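Local coordinates for protein titin (Homo sapiens, PDB 2J8H) that serves as a giant elastic protein of muscle, represented here by a rigid tandem pair of immunoglobulin domains from its A-band region, at residues Glu9-Leu14 / Leu24-Thr29; Ala74-Val79 / Ser89-Leu94. All coordinates share one frame; numbering follows the deposited sequence.

How the contacts relate
Both contacts lie in the first immunoglobulin domain, their centres 10 Å apart, and each is buried only in part. Contact 1 holds the crossing from strand 6-7 to strand 14-17 against strand 22-29 in one sheet; contact 2 pairs strands 76-83 and 86-102 in the other. Their inward sides share one core, where Leu24 touches Tyr77 and Cys26 touches Val79. The crossing loop is also tied to strand 86-102: Asn13 OD1 lies 2.8 Å from Ser93 N, a probable hydrogen bond. The chemistry differs with place. Contact 1 has two direct hydrogen bonds, one water bridge and leucine packing, whereas contact 2 is a regular ladder with a mostly polar outer face.

Contact 1: residues Glu9-Leu14 / Leu24-Thr29; sequences EELRNL and LVCKVT
Glu9 and Lys27 are joined by both of the direct hydrogen bonds between 9-14 and 24-29. Glu9 N donates to Lys27 O at 3.1 Å and Lys27 N returns a bond to Glu9 O at 2.9 Å; the N-H...O angles of 170° and 165°, with each donor on a carbonyl lone pair, define a regular antiparallel hydrogen-bonded pair. The carbonyl of Glu9 also has Cys26 CB close beside it.

Beyond Glu9 the direct ladder stops and a water takes over, donating to Glu10 O at 3.3 Å and to Val25 O at 3.1 Å. This departure is the A-to-A' switch of an I-set immunoglobulin domain: the chain leaves strand 22-29 and, from Leu14 onward, pairs with strand 86-102 of the opposite sheet. Cys26 sits at the usual B-strand cysteine position, but it packs on Val79 of the F strand, where a disulfide partner would normally be.

Apolar contacts fill the gap between the diverging backbones. Leu11 swings its CD2 branch inward, 3.9 Å from Leu24 CB and equally near Cys26 CB, while also lying over the Val25 carbonyl. Farther along, the CD1 methyls of Leu14 and Leu24 touch at 3.4 Å where the two side chains cross at a slant, tighter than ordinary methyl contact.

On the outer face the side chains of Glu9 and Lys27 cross obliquely, CB on CB at 3.7 Å. Lys27 CG stands anti to the backbone nitrogen (chi1 -174°), and the extended chain carries Lys27 NZ to a hydrogen bond with the Tyr61 hydroxyl; Lys27 NZ stays 4.5 Å from Glu9 OE2, too long for a salt bridge but probably still attractive.

Contact 2: residues Ala74-Val79 / Ser89-Leu94; sequences ATVYQV and SGTASL
Tyr77 and Leu94 meet on the inward face, where the ring's CE1 corner comes obliquely to 3.7 Å from Leu94 CB. Ala92 O lies near the ring plane, at its edge, and is itself held by Tyr77 N at 2.8 Å with an N-H...O angle of 169°. Tyrosine CG stands anti to the carbonyl carbon (chi1 -67°), a setting that swings the ring back along the chain until OH bonds to the backbone oxygen of Asp73. A leucine in its place would have no hydroxyl to offer, and would probably leave the Asp73 carbonyl without this donor and open a gap beside Leu94.

That bond to the residue four positions earlier is the tyrosine corner of Greek-key immunoglobulin domains, and the strands here are the F-G hairpin. Backbone bonds bear out the antiparallel register: Leu94 N to Thr75 O, a reciprocal pair between Tyr77 and Ala92, and another between Val79 and Gly90, whose Gly90 N to Val79 O member measures 2.8 Å. Val79 CG1 lies over the Gly90 backbone, 3.9 Å from Gly90 O, on the same inward face as the tyrosine.

The outer face is mostly polar. Thr91 OG1, anti to the backbone nitrogen (chi1 178°), points across the hairpin to within 3.1 Å of Tyr77 O, with the CG2 methyl of Val76 pressed tightly against it. Gln78 NE2 donates at 2.8 Å to a water that also sits 2.9 Å from Thr91 OG1, while Gln78 OE1 accepts from Gly42 N in the turn following strand 35-40.

Contact 1: residues Glu9-Leu14 / Leu24-Thr29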
loop_
_atom_site.group_PDB
_atom_site.type_symbol
_atom_site.label_atom_id
_atom_site.label_comp_id
_atom_site.label_asym_id
_atom_site.label_seq_id
_atom_site.Cartn_x
_atom_site.Cartn_y
_atom_site.Cartn_z
ATOM N N GLU A 9 23.857 -20.469 2.210
ATOM C CA GLU A 9 23.475 -19.112 2.593
ATOM C C GLU A 9 22.426 -19.245 3.692
ATOM O O GLU A 9 21.364 -19.791 3.473
ATOM C CB GLU A 9 22.966 -18.348 1.378
ATOM C CG GLU A 9 24.004 -18.334 0.251
ATOM C CD GLU A 9 23.572 -17.517 -0.949
ATOM O OE1 GLU A 9 22.414 -17.070 -0.956
ATOM O OE2 GLU A 9 24.382 -17.320 -1.881
ATOM N N GLU A 10 22.784 -18.810 4.892
ATOM C CA GLU A 10 21.937 -18.950 6.079
ATOM C C GLU A 10 20.856 -17.880 6.081
ATOM O O GLU A 10 21.000 -16.847 5.426
ATOM C CB GLU A 10 22.777 -18.784 7.358
ATOM C CG GLU A 10 23.896 -19.800 7.541
ATOM C CD GLU A 10 24.817 -19.437 8.704
ATOM O OE1 GLU A 10 24.378 -18.730 9.646
ATOM O OE2 GLU A 10 26.013 -19.824 8.663
ATOM N N LEU A 11 19.774 -18.135 6.818
ATOM C CA LEU A 11 18.711 -17.152 7.013
ATOM C C LEU A 11 19.238 -15.889 7.658
ATOM O O LEU A 11 20.088 -15.944 8.535
ATOM C CB LEU A 11 17.623 -17.697 7.942
ATOM C CG LEU A 11 16.521 -18.608 7.460
ATOM C CD1 LEU A 11 15.413 -18.667 8.565
ATOM C CD2 LEU A 11 15.939 -18.167 6.106
ATOM N N ARG A 12 18.728 -14.744 7.216
ATOM C CA ARG A 12 19.120 -13.454 7.790
ATOM C C ARG A 12 18.037 -12.941 8.725
ATOM O O ARG A 12 16.870 -13.029 8.393
ATOM C CB ARG A 12 19.307 -12.420 6.671
ATOM C CG ARG A 12 20.640 -12.499 5.973
ATOM C CD ARG A 12 20.838 -11.347 4.973
ATOM N NE ARG A 12 21.583 -11.824 3.798
ATOM C CZ ARG A 12 22.896 -11.709 3.607
ATOM N NH1 ARG A 12 23.675 -11.086 4.495
ATOM N NH2 ARG A 12 23.432 -12.217 2.495
ATOM N N ASN A 13 18.431 -12.382 9.870
ATOM C CA ASN A 13 17.513 -11.605 10.699
ATOM C C ASN A 13 16.945 -10.461 9.864
ATOM O O ASN A 13 17.677 -9.830 9.074
ATOM C CB ASN A 13 18.226 -11.037 11.931
ATOM C CG ASN A 13 18.513 -12.084 12.993
ATOM O OD1 ASN A 13 17.977 -13.197 12.960
ATOM N ND2 ASN A 13 19.339 -11.714 13.966
ATOM N N LEU A 14 15.657 -10.183 10.035
ATOM C CA LEU A 14 14.947 -9.183 9.224
ATOM C C LEU A 14 14.313 -8.128 10.110
ATOM O O LEU A 14 13.842 -8.442 11.197
ATOM C CB LEU A 14 13.787 -9.815 8.452
ATOM C CG LEU A 14 13.987 -10.865 7.359
ATOM C CD1 LEU A 14 12.614 -11.311 6.852
ATOM C CD2 LEU A 14 14.840 -10.272 6.231
ATOM N N LEU A 24 12.070 -14.457 3.797
ATOM C CA LEU A 24 13.206 -15.108 4.414
ATOM C C LEU A 24 13.743 -16.041 3.353
ATOM O O LEU A 24 12.969 -16.807 2.775
ATOM C CB LEU A 24 12.740 -15.924 5.604
ATOM C CG LEU A 24 12.283 -15.181 6.857
ATOM C CD1 LEU A 24 11.054 -14.346 6.680
ATOM C CD2 LEU A 24 11.970 -16.205 7.878
ATOM N N VAL A 25 15.041 -15.963 3.081
ATOM C CA VAL A 25 15.644 -16.651 1.959
ATOM C C VAL A 25 16.855 -17.386 2.480
ATOM O O VAL A 25 17.577 -16.868 3.346
ATOM C CB VAL A 25 16.164 -15.671 0.860
ATOM C CG1 VAL A 25 16.494 -16.462 -0.417
ATOM C CG2 VAL A 25 15.171 -14.546 0.558
ATOM N N CYS A 26 17.119 -18.565 1.936
ATOM C CA CYS A 26 18.348 -19.282 2.268
ATOM C C CYS A 26 18.716 -20.133 1.068
ATOM O O CYS A 26 17.908 -20.253 0.131
ATOM C CB CYS A 26 18.159 -20.114 3.531
ATOM S SG CYS A 26 16.977 -21.412 3.405
ATOM N N LYS A 27 19.939 -20.674 1.078
ATOM C CA LYS A 27 20.404 -21.559 0.032
ATOM C C LYS A 27 20.956 -22.827 0.689
ATOM O O LYS A 27 21.843 -22.769 1.539
ATOM C CB LYS A 27 21.463 -20.903 -0.846
ATOM C CG LYS A 27 21.882 -21.724 -2.045
ATOM C CD LYS A 27 22.989 -21.003 -2.770
ATOM C CE LYS A 27 23.402 -21.693 -4.032
ATOM N NZ LYS A 27 24.305 -20.788 -4.773
ATOM N N VAL A 28 20.424 -23.956 0.248
ATOM C CA VAL A 28 20.703 -25.248 0.833
ATOM C C VAL A 28 21.502 -26.093 -0.149
ATOM O O VAL A 28 21.230 -26.102 -1.347
ATOM C CB VAL A 28 19.367 -25.930 1.184
ATOM C CG1 VAL A 28 19.542 -27.399 1.624
ATOM C CG2 VAL A 28 18.632 -25.103 2.256
ATOM N N THR A 29 22.498 -26.801 0.366
ATOM C CA THR A 29 23.186 -27.826 -0.407
ATOM C C THR A 29 22.987 -29.187 0.247
ATOM O O THR A 29 22.585 -29.287 1.400
ATOM C CB THR A 29 24.673 -27.532 -0.545
ATOM O OG1 THR A 29 25.261 -27.436 0.754
ATOM C CG2 THR A 29 24.899 -26.211 -1.319
HETATM O O HOH W 1 20.240 -15.575 2.499
#

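Contact 2: residues Ala74-Val79 / Ser89-Leu94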
loop_
_atom_site.group_PDB
_atom_site.type_symbol
_atom_site.label_atom_id
_atom_site.label_comp_id
_atom_site.label_asym_id
_atom_site.label_seq_id
_atom_site.Cartn_x
_atom_site.Cartn_y
_atom_site.Cartn_z
ATOM N N ALA A 74 6.266 -10.873 14.395
ATOM C CA ALA A 74 7.583 -10.486 14.864
ATOM C C ALA A 74 8.041 -11.503 15.884
ATOM O O ALA A 74 7.774 -11.378 17.074
ATOM C CB ALA A 74 7.546 -9.090 15.477
ATOM N N THR A 75 8.711 -12.536 15.415
ATOM C CA THR A 75 9.164 -13.589 16.316
ATOM C C THR A 75 10.296 -14.336 15.633
ATOM O O THR A 75 10.835 -13.867 14.627
ATOM C CB THR A 75 7.989 -14.538 16.721
ATOM O OG1 THR A 75 8.437 -15.439 17.739
ATOM C CG2 THR A 75 7.460 -15.326 15.520
ATOM N N VAL A 76 10.662 -15.487 16.171
ATOM C CA VAL A 76 11.731 -16.297 15.605
ATOM C C VAL A 76 11.163 -17.374 14.689
ATOM O O VAL A 76 10.112 -17.954 14.960
ATOM C CB VAL A 76 12.603 -16.939 16.711
ATOM C CG1 VAL A 76 11.817 -18.002 17.462
ATOM C CG2 VAL A 76 13.852 -17.549 16.109
ATOM N N TYR A 77 11.861 -17.584 13.574
ATOM C CA TYR A 77 11.500 -18.544 12.560
ATOM C C TYR A 77 12.662 -19.491 12.411
ATOM O O TYR A 77 13.803 -19.121 12.694
ATOM C CB TYR A 77 11.230 -17.848 11.226
ATOM C CG TYR A 77 10.002 -16.972 11.294
ATOM C CD1 TYR A 77 10.062 -15.685 11.846
ATOM C CD2 TYR A 77 8.781 -17.443 10.859
ATOM C CE1 TYR A 77 8.924 -14.897 11.935
ATOM C CE2 TYR A 77 7.640 -16.677 10.972
ATOM C CZ TYR A 77 7.718 -15.397 11.501
ATOM O OH TYR A 77 6.554 -14.649 11.579
ATOM N N GLN A 78 12.349 -20.721 12.013
ATOM C CA GLN A 78 13.341 -21.741 11.721
ATOM C C GLN A 78 13.097 -22.290 10.326
ATOM O O GLN A 78 11.983 -22.337 9.858
ATOM C CB GLN A 78 13.258 -22.897 12.717
ATOM C CG GLN A 78 13.562 -22.559 14.156
ATOM C CD GLN A 78 12.361 -22.046 14.935
ATOM O OE1 GLN A 78 11.224 -22.427 14.673
ATOM N NE2 GLN A 78 12.622 -21.201 15.933
ATOM N N VAL A 79 14.171 -22.663 9.660
ATOM C CA VAL A 79 14.127 -23.416 8.414
ATOM C C VAL A 79 14.954 -24.663 8.648
ATOM O O VAL A 79 16.032 -24.613 9.287
ATOM C CB VAL A 79 14.660 -22.603 7.207
ATOM C CG1 VAL A 79 16.096 -22.246 7.395
ATOM C CG2 VAL A 79 14.418 -23.356 5.856
ATOM N N SER A 89 18.846 -27.156 11.102
ATOM C CA SER A 89 18.043 -25.959 10.960
ATOM C C SER A 89 18.854 -24.678 11.071
ATOM O O SER A 89 19.980 -24.643 11.555
ATOM C CB SER A 89 16.915 -25.902 11.991
ATOM O OG SER A 89 17.460 -25.845 13.278
ATOM N N GLY A 90 18.222 -23.617 10.622
ATOM C CA GLY A 90 18.749 -22.282 10.795
ATOM C C GLY A 90 17.606 -21.473 11.335
ATOM O O GLY A 90 16.446 -21.868 11.238
ATOM N N THR A 91 17.949 -20.341 11.922
ATOM C CA THR A 91 16.970 -19.521 12.602
ATOM C C THR A 91 17.226 -18.034 12.273
ATOM O O THR A 91 18.377 -17.608 12.092
ATOM C CB THR A 91 17.037 -19.798 14.125
ATOM O OG1 THR A 91 16.097 -18.957 14.812
ATOM C CG2 THR A 91 18.396 -19.502 14.646
ATOM N N ALA A 92 16.143 -17.267 12.187
ATOM C CA ALA A 92 16.202 -15.813 12.014
ATOM C C ALA A 92 15.066 -15.204 12.821
ATOM O O ALA A 92 14.007 -15.820 12.975
ATOM C CB ALA A 92 16.040 -15.439 10.536
ATOM N N SER A 93 15.270 -13.995 13.311
ATOM C CA SER A 93 14.195 -13.246 13.927
ATOM C C SER A 93 13.656 -12.237 12.920
ATOM O O SER A 93 14.410 -11.636 12.145
ATOM C CB SER A 93 14.726 -12.523 15.135
ATOM O OG SER A 93 15.607 -11.512 14.691
ATOM N N LEU A 94 12.345 -12.062 12.937
ATOM C CA LEU A 94 11.693 -10.980 12.256
ATOM C C LEU A 94 11.268 -9.943 13.310
ATOM O O LEU A 94 10.584 -10.273 14.270
ATOM C CB LEU A 94 10.474 -11.518 11.532
ATOM C CG LEU A 94 9.590 -10.493 10.821
ATOM C CD1 LEU A 94 10.386 -9.541 9.902
ATOM C CD2 LEU A 94 8.512 -11.234 10.054
HETATM O O HOH W 2 15.283 -20.862 16.807
#